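Long-range contact in Crov588 (Cafeteriavirus, PDB 6NYR), which is of unknown function but folds as a solenoid of leucine-rich FNIP repeats that bends round into a nearly closed ring: residues L407-I420 against P426-Q440. Numbering follows the deposited sequence.
Sequences LTYLELGHNFNQKI and PNGLVHLSFGCKFNQ
Ile420 drives its CD1 methyl into the edge of the Phe434 ring, 3.5 Å from CE1, at the close-packed end of this contact. Phe434 in turn sets CE1 over the centre of the Phe438 ring, while Phe438 CD1 lies 3.9 Å from CD2 of Phe416, the two phenylalanines running side by side. Farther along the buried face, Leu432 CD1 settles among Leu410 and Leu412. Leu410 and Leu432, like Phe416 and Phe438, stand 22 residues apart, at matching places in successive turns of the leucine-rich solenoid: strands 409-411 and 431-433 run parallel at the ring's inner wall, leucines turned inward, and Thr408 O accepts both Val430 N and His431 N. The asparagine ladder follows the same spacing. Asn417 swings CG away from its backbone N (chi1 -172°), bringing OD1 between Asn439 N at 2.9 Å and Gln440 NE2 at 3.0 Å, which grip it from opposite faces of its amide plane; Asn395 and Asn461 continue the ladder on either side. The other face is more open to solvent. There the Tyr409 ring stacks on His387 while its CD2 meets His431 CB obliquely, at 3.6 Å, and at the turn Cys436 CB sits over one face of the exposed His414 ring, whose ND1 donates in the ring plane to Asn415 OD1.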
loop_
_atom_site.group_PDB
_atom_site.type_symbol
_atom_site.label_atom_id
_atom_site.label_comp_id
_atom_site.label_asym_id
_atom_site.label_seq_id
_atom_site.Cartn_x
_atom_site.Cartn_y
_atom_site.Cartn_z
ATOM N N LEU A 407 7.955 25.616 11.674
ATOM C CA LEU A 407 8.058 24.164 11.653
ATOM C C LEU A 407 6.930 23.522 12.449
ATOM O O LEU A 407 6.705 23.860 13.615
ATOM C CB LEU A 407 9.399 23.713 12.226
ATOM C CG LEU A 407 9.869 22.311 11.833
ATOM C CD1 LEU A 407 10.253 22.263 10.356
ATOM C CD2 LEU A 407 11.018 21.857 12.726
ATOM N N THR A 408 6.228 22.579 11.820
ATOM C CA THR A 408 5.226 21.780 12.508
ATOM C C THR A 408 5.622 20.315 12.660
ATOM O O THR A 408 5.087 19.638 13.545
ATOM C CB THR A 408 3.885 21.836 11.758
ATOM O OG1 THR A 408 4.049 21.302 10.436
ATOM C CG2 THR A 408 3.370 23.265 11.672
ATOM N N TYR A 409 6.546 19.820 11.840
ATOM C CA TYR A 409 6.901 18.405 11.819
ATOM C C TYR A 409 8.416 18.271 11.825
ATOM O O TYR A 409 9.082 18.686 10.871
ATOM C CB TYR A 409 6.311 17.714 10.579
ATOM C CG TYR A 409 6.635 16.242 10.467
ATOM C CD1 TYR A 409 7.876 15.816 10.006
ATOM C CD2 TYR A 409 5.696 15.276 10.801
ATOM C CE1 TYR A 409 8.179 14.474 9.902
ATOM C CE2 TYR A 409 5.989 13.927 10.693
ATOM C CZ TYR A 409 7.232 13.534 10.243
ATOM O OH TYR A 409 7.536 12.197 10.134
ATOM N N LEU A 410 8.956 17.674 12.881
ATOM C CA LEU A 410 10.384 17.411 12.982
ATOM C C LEU A 410 10.594 15.924 13.237
ATOM O O LEU A 410 10.070 15.375 14.212
ATOM C CB LEU A 410 11.030 18.243 14.089
ATOM C CG LEU A 410 12.526 17.976 14.257
ATOM C CD1 LEU A 410 13.246 18.209 12.933
ATOM C CD2 LEU A 410 13.116 18.849 15.345
ATOM N N GLU A 411 11.351 15.281 12.354
ATOM C CA GLU A 411 11.745 13.886 12.499
ATOM C C GLU A 411 13.264 13.820 12.580
ATOM O O GLU A 411 13.955 14.210 11.633
ATOM C CB GLU A 411 11.221 13.057 11.324
ATOM C CG GLU A 411 11.745 11.635 11.256
ATOM C CD GLU A 411 11.147 10.856 10.096
ATOM O OE1 GLU A 411 10.446 11.471 9.262
ATOM O OE2 GLU A 411 11.369 9.631 10.024
ATOM N N LEU A 412 13.777 13.337 13.708
ATOM C CA LEU A 412 15.203 13.117 13.885
ATOM C C LEU A 412 15.532 11.653 13.592
ATOM O O LEU A 412 14.737 10.749 13.853
ATOM C CB LEU A 412 15.669 13.463 15.299
ATOM C CG LEU A 412 15.822 14.895 15.798
ATOM C CD1 LEU A 412 16.497 15.770 14.732
ATOM C CD2 LEU A 412 14.511 15.510 16.250
ATOM N N GLY A 413 16.725 11.428 13.042
ATOM C CA GLY A 413 17.093 10.143 12.482
ATOM C C GLY A 413 17.797 9.217 13.459
ATOM O O GLY A 413 17.932 9.495 14.652
ATOM N N HIS A 414 18.271 8.092 12.914
ATOM C CA HIS A 414 18.806 6.999 13.722
ATOM C C HIS A 414 19.823 7.471 14.754
ATOM O O HIS A 414 19.737 7.113 15.934
ATOM C CB HIS A 414 19.432 5.946 12.803
ATOM C CG HIS A 414 19.757 4.655 13.486
ATOM N ND1 HIS A 414 20.926 4.457 14.192
ATOM C CD2 HIS A 414 19.066 3.495 13.569
ATOM C CE1 HIS A 414 20.937 3.230 14.681
ATOM N NE2 HIS A 414 19.821 2.625 14.318
ATOM N N ASN A 415 20.816 8.247 14.325
ATOM C CA ASN A 415 21.963 8.508 15.182
ATOM C C ASN A 415 21.834 9.759 16.040
ATOM O O ASN A 415 22.707 9.996 16.883
ATOM C CB ASN A 415 23.249 8.644 14.346
ATOM C CG ASN A 415 23.677 7.344 13.706
ATOM O OD1 ASN A 415 23.111 6.283 13.985
ATOM N ND2 ASN A 415 24.690 7.413 12.852
ATOM N N PHE A 416 20.797 10.571 15.856
ATOM C CA PHE A 416 20.739 11.822 16.596
ATOM C C PHE A 416 20.659 11.538 18.092
ATOM O O PHE A 416 19.751 10.840 18.554
ATOM C CB PHE A 416 19.547 12.669 16.167
ATOM C CG PHE A 416 19.492 13.999 16.861
ATOM C CD1 PHE A 416 20.144 15.095 16.327
ATOM C CD2 PHE A 416 18.821 14.143 18.066
ATOM C CE1 PHE A 416 20.113 16.317 16.968
ATOM C CE2 PHE A 416 18.786 15.358 18.711
ATOM C CZ PHE A 416 19.433 16.449 18.164
ATOM N N ASN A 417 21.602 12.093 18.847
ATOM C CA ASN A 417 21.626 11.927 20.295
ATOM C C ASN A 417 22.351 13.111 20.931
ATOM O O ASN A 417 23.261 12.948 21.745
ATOM C CB ASN A 417 22.290 10.604 20.677
ATOM C CG ASN A 417 22.171 10.298 22.158
ATOM O OD1 ASN A 417 21.254 10.774 22.833
ATOM N ND2 ASN A 417 23.105 9.510 22.676
ATOM N N GLN A 418 21.946 14.320 20.569
ATOM C CA GLN A 418 22.471 15.532 21.177
ATOM C C GLN A 418 21.451 16.081 22.166
ATOM O O GLN A 418 20.256 15.776 22.097
ATOM C CB GLN A 418 22.795 16.594 20.122
ATOM C CG GLN A 418 23.789 16.153 19.065
ATOM C CD GLN A 418 25.122 15.735 19.650
ATOM O OE1 GLN A 418 25.587 16.299 20.643
ATOM N NE2 GLN A 418 25.740 14.731 19.044
ATOM N N LYS A 419 21.932 16.905 23.091
ATOM C CA LYS A 419 21.039 17.488 24.077
ATOM C C LYS A 419 20.106 18.476 23.379
ATOM O O LYS A 419 20.473 19.117 22.391
ATOM C CB LYS A 419 21.818 18.220 25.164
ATOM C CG LYS A 419 22.884 17.426 25.914
ATOM C CD LYS A 419 23.366 18.280 27.099
ATOM C CE LYS A 419 24.782 17.951 27.568
ATOM N NZ LYS A 419 24.949 16.618 28.197
ATOM N N ILE A 420 18.892 18.603 23.902
ATOM C CA ILE A 420 17.910 19.558 23.393
ATOM C C ILE A 420 17.492 20.428 24.568
ATOM O O ILE A 420 16.870 19.940 25.521
ATOM C CB ILE A 420 16.701 18.874 22.747
ATOM C CG1 ILE A 420 17.181 17.946 21.632
ATOM C CG2 ILE A 420 15.718 19.900 22.217
ATOM C CD1 ILE A 420 16.076 17.381 20.779
ATOM N N PRO A 426 10.662 25.007 18.097
ATOM C CA PRO A 426 9.808 26.191 17.948
ATOM C C PRO A 426 8.416 25.980 18.519
ATOM O O PRO A 426 7.840 24.895 18.417
ATOM C CB PRO A 426 9.753 26.403 16.429
ATOM C CG PRO A 426 9.938 25.019 15.868
ATOM C CD PRO A 426 10.894 24.318 16.810
ATOM N N ASN A 427 7.891 27.032 19.149
ATOM C CA ASN A 427 6.469 27.078 19.461
ATOM C C ASN A 427 5.683 26.987 18.161
ATOM O O ASN A 427 5.890 27.787 17.242
ATOM C CB ASN A 427 6.119 28.361 20.207
ATOM C CG ASN A 427 6.633 28.361 21.629
ATOM O OD1 ASN A 427 6.387 27.423 22.393
ATOM N ND2 ASN A 427 7.348 29.417 21.999
ATOM N N GLY A 428 4.799 25.999 18.075
ATOM C CA GLY A 428 4.114 25.659 16.843
ATOM C C GLY A 428 4.379 24.253 16.356
ATOM O O GLY A 428 3.606 23.734 15.537
ATOM N N LEU A 429 5.440 23.610 16.841
ATOM C CA LEU A 429 5.713 22.230 16.471
ATOM C C LEU A 429 4.566 21.333 16.916
ATOM O O LEU A 429 4.126 21.388 18.068
ATOM C CB LEU A 429 7.021 21.760 17.099
ATOM C CG LEU A 429 7.599 20.477 16.498
ATOM C CD1 LEU A 429 8.168 20.791 15.111
ATOM C CD2 LEU A 429 8.657 19.861 17.386
ATOM N N VAL A 430 4.080 20.508 15.995
ATOM C CA VAL A 430 2.962 19.616 16.244
ATOM C C VAL A 430 3.417 18.166 16.364
ATOM O O VAL A 430 2.935 17.432 17.232
ATOM C CB VAL A 430 1.897 19.769 15.134
ATOM C CG1 VAL A 430 0.745 18.799 15.350
ATOM C CG2 VAL A 430 1.390 21.203 15.080
ATOM N N HIS A 431 4.344 17.738 15.509
ATOM C CA HIS A 431 4.820 16.363 15.485
ATOM C C HIS A 431 6.319 16.335 15.742
ATOM O O HIS A 431 7.089 16.991 15.029
ATOM C CB HIS A 431 4.515 15.687 14.141
ATOM C CG HIS A 431 3.090 15.260 13.987
ATOM N ND1 HIS A 431 2.089 16.129 13.611
ATOM C CD2 HIS A 431 2.499 14.053 14.156
ATOM C CE1 HIS A 431 0.942 15.476 13.557
ATOM N NE2 HIS A 431 1.162 14.218 13.887
ATOM N N LEU A 432 6.730 15.574 16.750
ATOM C CA LEU A 432 8.139 15.404 17.077
ATOM C C LEU A 432 8.432 13.918 17.208
ATOM O O LEU A 432 7.756 13.210 17.961
ATOM C CB LEU A 432 8.501 16.135 18.370
ATOM C CG LEU A 432 9.953 15.959 18.819
ATOM C CD1 LEU A 432 10.902 16.316 17.680
ATOM C CD2 LEU A 432 10.250 16.795 20.049
ATOM N N SER A 433 9.444 13.452 16.486
ATOM C CA SER A 433 9.765 12.032 16.415
ATOM C C SER A 433 11.264 11.862 16.595
ATOM O O SER A 433 12.052 12.429 15.829
ATOM C CB SER A 433 9.301 11.440 15.083
ATOM O OG SER A 433 9.481 10.036 15.055
ATOM N N PHE A 434 11.651 11.093 17.609
ATOM C CA PHE A 434 13.050 10.787 17.874
ATOM C C PHE A 434 13.402 9.407 17.332
ATOM O O PHE A 434 12.596 8.476 17.405
ATOM C CB PHE A 434 13.360 10.829 19.374
ATOM C CG PHE A 434 13.375 12.210 19.953
ATOM C CD1 PHE A 434 14.447 13.056 19.726
ATOM C CD2 PHE A 434 12.323 12.660 20.735
ATOM C CE1 PHE A 434 14.466 14.324 20.257
ATOM C CE2 PHE A 434 12.339 13.929 21.271
ATOM C CZ PHE A 434 13.408 14.762 21.032
ATOM N N GLY A 435 14.620 9.282 16.811
ATOM C CA GLY A 435 15.082 8.049 16.219
ATOM C C GLY A 435 15.652 7.082 17.242
ATOM O O GLY A 435 15.477 7.219 18.455
ATOM N N CYS A 436 16.360 6.079 16.720
ATOM C CA CYS A 436 16.836 4.973 17.547
ATOM C C CYS A 436 17.626 5.470 18.752
ATOM O O CYS A 436 17.306 5.132 19.899
ATOM C CB CYS A 436 17.690 4.032 16.689
ATOM S SG CYS A 436 18.412 2.616 17.549
ATOM N N LYS A 437 18.653 6.281 18.514
ATOM C CA LYS A 437 19.687 6.507 19.511
ATOM C C LYS A 437 19.402 7.631 20.501
ATOM O O LYS A 437 20.140 7.756 21.486
ATOM C CB LYS A 437 21.024 6.813 18.824
ATOM C CG LYS A 437 21.713 5.674 18.098
ATOM C CD LYS A 437 22.193 4.650 19.118
ATOM C CE LYS A 437 23.241 3.730 18.528
ATOM N NZ LYS A 437 24.550 4.485 18.525
ATOM N N PHE A 438 18.380 8.455 20.287
ATOM C CA PHE A 438 18.187 9.592 21.177
ATOM C C PHE A 438 17.932 9.117 22.603
ATOM O O PHE A 438 17.054 8.284 22.849
ATOM C CB PHE A 438 17.023 10.464 20.719
ATOM C CG PHE A 438 16.768 11.635 21.627
ATOM C CD1 PHE A 438 17.512 12.797 21.503
ATOM C CD2 PHE A 438 15.803 11.567 22.617
ATOM C CE1 PHE A 438 17.285 13.873 22.338
ATOM C CE2 PHE A 438 15.573 12.641 23.455
ATOM C CZ PHE A 438 16.313 13.792 23.316
ATOM N N ASN A 439 18.701 9.663 23.546
ATOM C CA ASN A 439 18.613 9.268 24.946
ATOM C C ASN A 439 19.230 10.341 25.836
ATOM O O ASN A 439 20.127 10.053 26.634
ATOM C CB ASN A 439 19.312 7.923 25.157
ATOM C CG ASN A 439 19.051 7.341 26.527
ATOM O OD1 ASN A 439 18.106 7.732 27.210
ATOM N ND2 ASN A 439 19.890 6.403 26.941
ATOM N N GLN A 440 18.763 11.577 25.696
ATOM C CA GLN A 440 19.182 12.692 26.530
ATOM C C GLN A 440 18.008 13.151 27.387
ATOM O O GLN A 440 16.840 12.946 27.050
ATOM C CB GLN A 440 19.699 13.859 25.682
ATOM C CG GLN A 440 20.815 13.499 24.720
ATOM C CD GLN A 440 22.098 13.104 25.427
ATOM O OE1 GLN A 440 22.347 13.507 26.566
ATOM N NE2 GLN A 440 22.922 12.312 24.753
HETATM O O HOH W 1 17.577 10.007 17.168
#